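Local coordinates for protein MDM10 isoform 1 (Saccharomyces cerevisiae, PDB 7BTX) that serves in the ERMES complex tethering the endoplasmic reticulum to mitochondria and acts in late assembly of the outer-membrane TOM translocase, at residues 49-52 / 53-57; 78-81 / 82-85; 30-33 / 34-38; 284-287 / 288-292. All coordinates share one frame; numbering follows the deposited sequence.

Interaction 1 (49-52 / 53-57); sequences NKST and PNTFN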
loop_
_atom_site.group_PDB
_atom_site.type_symbol
_atom_site.label_atom_id
_atom_site.label_comp_id
_atom_site.label_asym_id
_atom_site.label_seq_id
_atom_site.Cartn_x
_atom_site.Cartn_y
_atom_site.Cartn_z
ATOM N N ASN D 49 -15.213 -1.788 21.699
ATOM C CA ASN D 49 -16.580 -1.315 21.861
ATOM C C ASN D 49 -17.480 -2.485 22.231
ATOM O O ASN D 49 -17.011 -3.571 22.573
ATOM C CB ASN D 49 -17.054 -0.649 20.566
ATOM C CG ASN D 49 -17.879 0.568 20.809
ATOM O OD1 ASN D 49 -17.632 1.323 21.741
ATOM N ND2 ASN D 49 -18.891 0.758 19.984
ATOM N N LYS D 50 -18.786 -2.255 22.148
ATOM C CA LYS D 50 -19.781 -3.307 22.328
ATOM C C LYS D 50 -21.026 -2.899 21.564
ATOM O O LYS D 50 -21.609 -1.852 21.852
ATOM C CB LYS D 50 -20.094 -3.518 23.799
ATOM C CG LYS D 50 -20.748 -4.846 24.104
ATOM C CD LYS D 50 -20.623 -5.179 25.569
ATOM C CE LYS D 50 -21.630 -6.226 25.984
ATOM N NZ LYS D 50 -21.451 -7.476 25.213
ATOM N N SER D 51 -21.438 -3.722 20.602
ATOM C CA SER D 51 -22.533 -3.378 19.702
ATOM C C SER D 51 -23.886 -3.862 20.217
ATOM O O SER D 51 -24.784 -3.061 20.482
ATOM C CB SER D 51 -22.252 -3.978 18.324
ATOM O OG SER D 51 -20.980 -3.579 17.865
ATOM N N THR D 52 -24.032 -5.168 20.364
ATOM C CA THR D 52 -25.236 -5.865 20.790
ATOM C C THR D 52 -24.892 -6.286 22.216
ATOM O O THR D 52 -23.773 -5.999 22.654
ATOM C CB THR D 52 -25.496 -7.035 19.834
ATOM O OG1 THR D 52 -25.139 -6.624 18.514
ATOM C CG2 THR D 52 -26.953 -7.428 19.748
ATOM N N PRO D 53 -25.799 -6.886 23.011
ATOM C CA PRO D 53 -25.344 -7.515 24.259
ATOM C C PRO D 53 -24.323 -8.631 24.101
ATOM O O PRO D 53 -23.533 -8.873 25.015
ATOM C CB PRO D 53 -26.649 -8.051 24.847
ATOM C CG PRO D 53 -27.612 -7.020 24.494
ATOM C CD PRO D 53 -27.211 -6.487 23.147
ATOM N N ASN D 54 -24.319 -9.313 22.959
ATOM C CA ASN D 54 -23.444 -10.459 22.748
ATOM C C ASN D 54 -22.435 -10.222 21.635
ATOM O O ASN D 54 -21.963 -11.181 21.028
ATOM C CB ASN D 54 -24.272 -11.705 22.446
ATOM C CG ASN D 54 -25.067 -12.172 23.637
ATOM O OD1 ASN D 54 -24.567 -12.196 24.757
ATOM N ND2 ASN D 54 -26.313 -12.542 23.405
ATOM N N THR D 55 -22.086 -8.972 21.358
ATOM C CA THR D 55 -21.261 -8.650 20.204
ATOM C C THR D 55 -20.335 -7.496 20.555
ATOM O O THR D 55 -20.767 -6.525 21.176
ATOM C CB THR D 55 -22.144 -8.306 18.999
ATOM O OG1 THR D 55 -22.915 -9.451 18.630
ATOM C CG2 THR D 55 -21.341 -7.912 17.820
ATOM N N PHE D 56 -19.064 -7.620 20.179
ATOM C CA PHE D 56 -18.039 -6.630 20.463
ATOM C C PHE D 56 -17.392 -6.190 19.163
ATOM O O PHE D 56 -17.187 -7.000 18.257
ATOM C CB PHE D 56 -16.948 -7.179 21.397
ATOM C CG PHE D 56 -17.474 -7.828 22.636
ATOM C CD1 PHE D 56 -17.620 -7.101 23.800
ATOM C CD2 PHE D 56 -17.803 -9.176 22.647
ATOM C CE1 PHE D 56 -18.106 -7.698 24.942
ATOM C CE2 PHE D 56 -18.297 -9.768 23.778
ATOM C CZ PHE D 56 -18.444 -9.034 24.927
ATOM N N ASN D 57 -17.059 -4.912 19.085
ATOM C CA ASN D 57 -16.330 -4.346 17.966
ATOM C C ASN D 57 -14.969 -3.849 18.410
ATOM O O ASN D 57 -14.842 -3.215 19.456
ATOM C CB ASN D 57 -17.106 -3.205 17.323
ATOM C CG ASN D 57 -17.992 -3.673 16.214
ATOM O OD1 ASN D 57 -17.534 -4.339 15.297
ATOM N ND2 ASN D 57 -19.267 -3.369 16.305
#

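Interaction 2 (78-81 / 82-85); sequences AQQL and EKFM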
loop_
_atom_site.group_PDB
_atom_site.type_symbol
_atom_site.label_atom_id
_atom_site.label_comp_id
_atom_site.label_asym_id
_atom_site.label_seq_id
_atom_site.Cartn_x
_atom_site.Cartn_y
_atom_site.Cartn_z
ATOM N N ALA D 78 -22.326 -19.115 31.811
ATOM C CA ALA D 78 -21.751 -18.611 33.053
ATOM C C ALA D 78 -22.034 -17.123 33.161
ATOM O O ALA D 78 -21.362 -16.308 32.523
ATOM C CB ALA D 78 -20.251 -18.882 33.089
ATOM N N GLN D 79 -23.008 -16.759 33.987
ATOM C CA GLN D 79 -23.519 -15.395 34.007
ATOM C C GLN D 79 -22.700 -14.457 34.882
ATOM O O GLN D 79 -23.231 -13.436 35.333
ATOM C CB GLN D 79 -24.980 -15.391 34.463
ATOM C CG GLN D 79 -25.995 -15.634 33.347
ATOM C CD GLN D 79 -25.879 -14.642 32.198
ATOM O OE1 GLN D 79 -25.186 -14.887 31.210
ATOM N NE2 GLN D 79 -26.565 -13.513 32.326
ATOM N N GLN D 80 -21.435 -14.781 35.146
ATOM C CA GLN D 80 -20.528 -13.931 35.903
ATOM C C GLN D 80 -19.252 -13.652 35.118
ATOM O O GLN D 80 -18.207 -13.370 35.704
ATOM C CB GLN D 80 -20.187 -14.572 37.247
ATOM C CG GLN D 80 -21.370 -14.790 38.185
ATOM C CD GLN D 80 -22.091 -16.103 37.925
ATOM O OE1 GLN D 80 -21.557 -16.996 37.265
ATOM N NE2 GLN D 80 -23.306 -16.226 38.445
ATOM N N LEU D 81 -19.325 -13.722 33.788
ATOM C CA LEU D 81 -18.118 -13.873 32.983
ATOM C C LEU D 81 -17.394 -12.553 32.762
ATOM O O LEU D 81 -16.162 -12.511 32.809
ATOM C CB LEU D 81 -18.467 -14.517 31.643
ATOM C CG LEU D 81 -17.330 -15.017 30.754
ATOM C CD1 LEU D 81 -17.709 -16.354 30.218
ATOM C CD2 LEU D 81 -17.075 -14.077 29.603
ATOM N N GLU D 82 -18.124 -11.472 32.516
ATOM C CA GLU D 82 -17.495 -10.218 32.125
ATOM C C GLU D 82 -17.027 -9.379 33.307
ATOM O O GLU D 82 -16.500 -8.281 33.098
ATOM C CB GLU D 82 -18.430 -9.415 31.226
ATOM C CG GLU D 82 -18.579 -10.051 29.855
ATOM C CD GLU D 82 -19.267 -9.151 28.861
ATOM O OE1 GLU D 82 -18.550 -8.494 28.079
ATOM O OE2 GLU D 82 -20.515 -9.103 28.852
ATOM N N LYS D 83 -17.196 -9.866 34.536
ATOM C CA LYS D 83 -16.422 -9.329 35.645
ATOM C C LYS D 83 -14.981 -9.811 35.615
ATOM O O LYS D 83 -14.123 -9.207 36.266
ATOM C CB LYS D 83 -17.053 -9.712 36.985
ATOM C CG LYS D 83 -18.474 -9.215 37.182
ATOM C CD LYS D 83 -19.026 -9.675 38.521
ATOM C CE LYS D 83 -19.740 -11.006 38.402
ATOM N NZ LYS D 83 -20.886 -10.927 37.459
ATOM N N PHE D 84 -14.703 -10.883 34.876
ATOM C CA PHE D 84 -13.370 -11.452 34.752
ATOM C C PHE D 84 -12.718 -11.110 33.422
ATOM O O PHE D 84 -11.591 -11.542 33.168
ATOM C CB PHE D 84 -13.427 -12.970 34.922
ATOM C CG PHE D 84 -13.827 -13.412 36.299
ATOM C CD1 PHE D 84 -15.160 -13.597 36.621
ATOM C CD2 PHE D 84 -12.868 -13.652 37.269
ATOM C CE1 PHE D 84 -15.534 -14.005 37.881
ATOM C CE2 PHE D 84 -13.235 -14.066 38.532
ATOM C CZ PHE D 84 -14.572 -14.241 38.838
ATOM N N MET D 85 -13.397 -10.343 32.573
ATOM C CA MET D 85 -12.898 -9.990 31.251
ATOM C C MET D 85 -12.063 -8.719 31.256
ATOM O O MET D 85 -11.894 -8.094 30.203
ATOM C CB MET D 85 -14.063 -9.853 30.275
ATOM C CG MET D 85 -14.684 -11.176 29.910
ATOM S SD MET D 85 -13.745 -12.012 28.636
ATOM C CE MET D 85 -14.414 -11.169 27.222
#

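Interaction 3 (30-33 / 34-38); sequences TSRT and LLDFR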
loop_
_atom_site.group_PDB
_atom_site.type_symbol
_atom_site.label_atom_id
_atom_site.label_comp_id
_atom_site.label_asym_id
_atom_site.label_seq_id
_atom_site.Cartn_x
_atom_site.Cartn_y
_atom_site.Cartn_z
ATOM N N THR D 30 4.972 -18.011 34.876
ATOM C CA THR D 30 5.687 -16.878 35.435
ATOM C C THR D 30 6.997 -16.636 34.692
ATOM O O THR D 30 7.484 -15.505 34.656
ATOM C CB THR D 30 5.920 -17.124 36.924
ATOM O OG1 THR D 30 4.711 -17.619 37.503
ATOM C CG2 THR D 30 6.236 -15.831 37.633
ATOM N N SER D 31 7.550 -17.667 34.062
ATOM C CA SER D 31 8.717 -17.528 33.203
ATOM C C SER D 31 8.373 -17.081 31.790
ATOM O O SER D 31 9.284 -16.928 30.974
ATOM C CB SER D 31 9.474 -18.851 33.127
ATOM O OG SER D 31 10.287 -18.904 31.971
ATOM N N ARG D 32 7.095 -16.909 31.467
ATOM C CA ARG D 32 6.704 -16.337 30.188
ATOM C C ARG D 32 6.121 -14.943 30.328
ATOM O O ARG D 32 6.160 -14.167 29.368
ATOM C CB ARG D 32 5.685 -17.238 29.486
ATOM C CG ARG D 32 6.200 -18.627 29.191
ATOM C CD ARG D 32 5.293 -19.359 28.219
ATOM N NE ARG D 32 3.878 -19.180 28.534
ATOM C CZ ARG D 32 3.103 -20.121 29.065
ATOM N NH1 ARG D 32 3.608 -21.312 29.352
ATOM N NH2 ARG D 32 1.828 -19.870 29.320
ATOM N N THR D 33 5.588 -14.616 31.498
ATOM C CA THR D 33 5.100 -13.283 31.800
ATOM C C THR D 33 6.256 -12.346 32.121
ATOM O O THR D 33 6.237 -11.171 31.738
ATOM C CB THR D 33 4.109 -13.368 32.966
ATOM O OG1 THR D 33 2.987 -14.163 32.570
ATOM C CG2 THR D 33 3.605 -12.001 33.391
ATOM N N LEU D 34 7.300 -12.866 32.762
ATOM C CA LEU D 34 8.412 -12.034 33.190
ATOM C C LEU D 34 9.524 -11.936 32.162
ATOM O O LEU D 34 10.334 -11.009 32.244
ATOM C CB LEU D 34 8.971 -12.554 34.514
ATOM C CG LEU D 34 8.018 -12.277 35.670
ATOM C CD1 LEU D 34 8.438 -12.891 36.972
ATOM C CD2 LEU D 34 7.979 -10.814 35.832
ATOM N N LEU D 35 9.582 -12.841 31.191
ATOM C CA LEU D 35 10.706 -12.871 30.267
ATOM C C LEU D 35 10.298 -12.586 28.834
ATOM O O LEU D 35 10.947 -11.783 28.157
ATOM C CB LEU D 35 11.396 -14.234 30.314
ATOM C CG LEU D 35 11.815 -14.809 31.659
ATOM C CD1 LEU D 35 12.504 -16.107 31.413
ATOM C CD2 LEU D 35 12.679 -13.895 32.443
ATOM N N ASP D 36 9.242 -13.233 28.348
ATOM C CA ASP D 36 8.938 -13.286 26.924
ATOM C C ASP D 36 7.817 -12.338 26.520
ATOM O O ASP D 36 7.035 -12.664 25.623
ATOM C CB ASP D 36 8.585 -14.714 26.523
ATOM C CG ASP D 36 9.674 -15.701 26.872
ATOM O OD1 ASP D 36 10.858 -15.307 26.860
ATOM O OD2 ASP D 36 9.348 -16.869 27.162
ATOM N N PHE D 37 7.721 -11.169 27.149
ATOM C CA PHE D 37 6.687 -10.224 26.764
ATOM C C PHE D 37 7.056 -9.550 25.444
ATOM O O PHE D 37 8.153 -9.720 24.905
ATOM C CB PHE D 37 6.436 -9.208 27.879
ATOM C CG PHE D 37 7.649 -8.432 28.307
ATOM C CD1 PHE D 37 8.427 -8.870 29.360
ATOM C CD2 PHE D 37 7.976 -7.233 27.697
ATOM C CE1 PHE D 37 9.525 -8.149 29.768
ATOM C CE2 PHE D 37 9.076 -6.515 28.103
ATOM C CZ PHE D 37 9.847 -6.972 29.139
ATOM N N ARG D 38 6.123 -8.768 24.913
ATOM C CA ARG D 38 6.222 -8.247 23.559
ATOM C C ARG D 38 6.380 -6.735 23.586
ATOM O O ARG D 38 5.655 -6.041 24.305
ATOM C CB ARG D 38 4.992 -8.636 22.738
ATOM C CG ARG D 38 5.214 -8.580 21.241
ATOM C CD ARG D 38 6.309 -9.535 20.820
ATOM N NE ARG D 38 5.884 -10.925 20.943
ATOM C CZ ARG D 38 5.288 -11.611 19.975
ATOM N NH1 ARG D 38 5.049 -11.036 18.804
ATOM N NH2 ARG D 38 4.933 -12.871 20.175
#

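Interaction 4 (284-287 / 288-292); sequences AKTG and TNSTF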
loop_
_atom_site.group_PDB
_atom_site.type_symbol
_atom_site.label_atom_id
_atom_site.label_comp_id
_atom_site.label_asym_id
_atom_site.label_seq_id
_atom_site.Cartn_x
_atom_site.Cartn_y
_atom_site.Cartn_z
ATOM N N ALA D 284 11.299 -15.593 42.013
ATOM C CA ALA D 284 10.984 -15.124 43.348
ATOM C C ALA D 284 9.931 -14.026 43.282
ATOM O O ALA D 284 9.384 -13.722 42.222
ATOM C CB ALA D 284 12.253 -14.648 44.048
ATOM N N LYS D 285 9.622 -13.442 44.433
ATOM C CA LYS D 285 8.664 -12.346 44.521
ATOM C C LYS D 285 9.210 -11.269 45.452
ATOM O O LYS D 285 8.555 -10.856 46.410
ATOM C CB LYS D 285 7.292 -12.839 44.975
ATOM C CG LYS D 285 6.152 -11.984 44.449
ATOM C CD LYS D 285 4.900 -12.118 45.290
ATOM C CE LYS D 285 3.961 -10.948 45.058
ATOM N NZ LYS D 285 4.544 -9.673 45.556
ATOM N N THR D 286 10.429 -10.800 45.179
ATOM C CA THR D 286 11.217 -10.019 46.130
ATOM C C THR D 286 10.647 -8.629 46.376
ATOM O O THR D 286 11.212 -7.626 45.930
ATOM C CB THR D 286 12.650 -9.868 45.628
ATOM O OG1 THR D 286 12.686 -8.869 44.604
ATOM C CG2 THR D 286 13.143 -11.170 45.043
ATOM N N GLY D 287 9.543 -8.564 47.095
ATOM C CA GLY D 287 8.895 -7.305 47.391
ATOM C C GLY D 287 7.394 -7.495 47.405
ATOM O O GLY D 287 6.865 -8.495 46.930
ATOM N N THR D 288 6.714 -6.502 47.970
ATOM C CA THR D 288 5.258 -6.544 48.026
ATOM C C THR D 288 4.617 -6.282 46.667
ATOM O O THR D 288 3.457 -6.649 46.450
ATOM C CB THR D 288 4.742 -5.547 49.069
ATOM O OG1 THR D 288 3.315 -5.641 49.156
ATOM C CG2 THR D 288 5.148 -4.123 48.724
ATOM N N ASN D 289 5.347 -5.661 45.743
ATOM C CA ASN D 289 4.891 -5.459 44.374
ATOM C C ASN D 289 5.901 -5.916 43.333
ATOM O O ASN D 289 5.504 -6.374 42.259
ATOM C CB ASN D 289 4.545 -3.981 44.150
ATOM C CG ASN D 289 5.568 -3.048 44.752
ATOM O OD1 ASN D 289 6.611 -3.482 45.237
ATOM N ND2 ASN D 289 5.272 -1.756 44.734
ATOM N N SER D 290 7.194 -5.809 43.624
ATOM C CA SER D 290 8.221 -6.240 42.687
ATOM C C SER D 290 8.292 -7.760 42.624
ATOM O O SER D 290 7.957 -8.453 43.586
ATOM C CB SER D 290 9.575 -5.671 43.101
ATOM O OG SER D 290 10.602 -6.136 42.247
ATOM N N THR D 291 8.720 -8.281 41.476
ATOM C CA THR D 291 8.850 -9.703 41.208
ATOM C C THR D 291 10.208 -9.912 40.517
ATOM O O THR D 291 10.878 -8.925 40.175
ATOM C CB THR D 291 7.634 -10.152 40.391
ATOM O OG1 THR D 291 6.454 -9.568 40.949
ATOM C CG2 THR D 291 7.414 -11.660 40.465
ATOM N N PHE D 292 10.622 -11.167 40.330
ATOM C CA PHE D 292 11.921 -11.472 39.740
ATOM C C PHE D 292 11.916 -12.862 39.112
ATOM O O PHE D 292 11.200 -13.748 39.586
ATOM C CB PHE D 292 13.012 -11.356 40.802
ATOM C CG PHE D 292 14.377 -11.725 40.314
ATOM C CD1 PHE D 292 15.030 -10.933 39.390
ATOM C CD2 PHE D 292 15.006 -12.870 40.774
ATOM C CE1 PHE D 292 16.287 -11.273 38.937
ATOM C CE2 PHE D 292 16.263 -13.216 40.325
ATOM C CZ PHE D 292 16.903 -12.416 39.407
#

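Interaction 1 (49-52 / 53-57)
The carbonyl oxygen Thr55 O is held from the other arm of the turn. Ser51 N donates to it at 2.9 Å, with an N-H...O angle of 147° and the donor above the carbonyl plane. Lys50 CA adds a C-H...O contact at 3.6 Å. The aliphatic Lys50 CG also lies near this oxygen.

Lys50 carries most of the side-chain contact. Its CG is anti to the backbone N (chi1 -161°), and the chain stays extended until it bends at chi4. It therefore runs alongside Phe56, pointing the same way. Lys50 CD rests 3.6 Å from Phe56 CE1. The amino group turns to Pro53 O, and Lys50 NZ donates to it at 2.5 Å, again from above the carbonyl plane. Asn49 O sits at the ring edge, 3.8 Å from Phe56 CD1.

Thr52 to Thr55 form a type I beta turn. Within it, Thr52 OG1 lies 3.5 Å from Thr55 CB. At the open end, Asn49 N gives Asn57 O a weak bond.

This is the hairpin between strands 44-48 and 55-62. A single lysine thus serves twice: its methylenes line an aromatic ring, while its charge probably polarises a turn carbonyl.

Interaction 2 (78-81 / 82-85)
Lys83 folds back over Gln80, and its side chain can be followed atom by atom. CB starts 4.0 Å from Gln80 O. CG is anti to the carbonyl carbon of Lys83 (chi1 -60°), and the chain then bends at chi3 and chi4. These bends bring CE to 3.8 Å from Gln80 CB. The tip, NZ, comes to rest 3.4 Å from Gln80 CA. The two side chains cross at a slant, and the lysine meets the backbone and the first carbons of Gln80, not its side-chain amide.

The oxygen Gln80 O also faces Phe84. It lies in the plane of the ring, at its edge, 3.2 Å from Phe84 CD1. The next carbonyl makes the one backbone bond of the contact: Phe84 N donates to Leu81 O at 3.0 Å, with an N-H...O angle of 151°. The donor stands above the carbonyl plane. Met85 CG approaches the same oxygen. It also packs on Leu81 CD2 at 3.8 Å, and the sulfur lies just beyond.

Leu81 is buried, against Phe12 of helix 5-16 and Leu74 of strand 68-76. Met85 shares Leu74. The loop thus joins the N-terminal helix to the barrel wall. The chemistry implies a division: apolar Leu81 and Met85 face the protein, whereas Gln80 and Lys83 lie on the exposed side, where the lysine charge can probably stay hydrated.

Interaction 3 (30-33 / 34-38)
The Phe37 ring meets Thr33 O obliquely, 4.0 Å from CD1, while Leu34 O lies in the ring plane at its edge. Lys428 makes a cation-pi contact with this ring, and strand 413-420 also packs on it through Lys417 and Ser419. The other flat groups are the guanidinium of Arg32 and the carboxylate of Asp36. Their planes are only 19° apart, yet Arg32 NE is 6.1 Å from Asp36 OD2, so the charges do not meet. The guanidinium instead bonds Glu25 O.

Two backbone bonds continue the helical pattern. Leu34 N donates to Thr30 O at 3.3 Å, and Asp36 N gives Arg32 O a weak bond. Leu34 and Thr30 lie side by side, with Leu34 CD1 3.7 Å from Thr30 CG2. Leu35, with CG anti to its carbonyl carbon (chi1 -51°), brings CD1 to 3.6 Å from Ser31 OG. Both leucines also touch Cys293. Cut back to alanine, Leu34 would probably leave a gap beside the Thr30 methyl and lose its touch on Cys293.

Spacings of four residues between donor and acceptor are typical of an alpha-helical turn. Here they mark the C-terminal end of the short helix 30-33, which packs against strands of the mitochondrial beta-barrel.

Interaction 4 (284-287 / 288-292)
Two weak backbone bonds link Ala284 and Phe292 at the base of this turn. Ala284 N reaches Phe292 O at 3.1 Å, and Phe292 N reaches Ala284 O at 3.4 Å. A further weak bond, Gly287 N to Lys285 O, spans the inverse gamma turn centred on Thr286. Gly287 follows with phi 145°. A side chain there would jam against the preceding carbonyl oxygen.

The main side-chain bonds are those of Lys285. Leaving CB opposite the backbone N (chi1 -151°), the chain stretches out and turns only at its last bond, which swings Lys285 NZ to Gly287 O at 2.9 Å, tilted only 16° from the carbonyl plane. Thr288 O is a second, weak acceptor, 3.3 Å from Lys285 NZ. With a leucine in its place, Gly287 O and Thr288 O would probably be left without their shared donor and the tip of the turn freer to move. Ser290 N gives Asn289 OD1 a weak bond.

Van der Waals contacts are few. The Thr291 CG2 methyl lies against a carbonyl oxygen, Ala284 O, at 3.3 Å, and Lys285 crosses Thr291 at a slant. Thr286 CG2 touches Phe292 CB at 4.2 Å. Outside the turn, Asn289 and Ser290 pack on Phe313, and Thr291 has a backbone bond to Glu312.

The turn is thus weakly bonded at its base and gripped at its tip by Lys285, whose charge probably stabilises Gly287 O and, less strongly, Thr288 O.

Overall arrangement
Along the chain the order is interaction 3, interaction 1, interaction 2, interaction 4. They form two neighbouring pairs. Interactions 1 and 2 have centres about 15 Å apart and meet where Glu82 packs on Phe56 and Lys50. Interactions 3 and 4 are also about 15 Å apart by centres, and Leu34 packs on Thr291. The widest separation is between interactions 1 and 4, about 38 Å between centres. Interactions 1 and 4 are short turns between neighbouring strands. Interaction 2 lies in the connection from 68-76 to 140-147, and interaction 3 ends helix 30-33. These two lie nearer the chain's centre than their partners, consistent with segments packed within this mitochondrial outer-membrane beta-barrel.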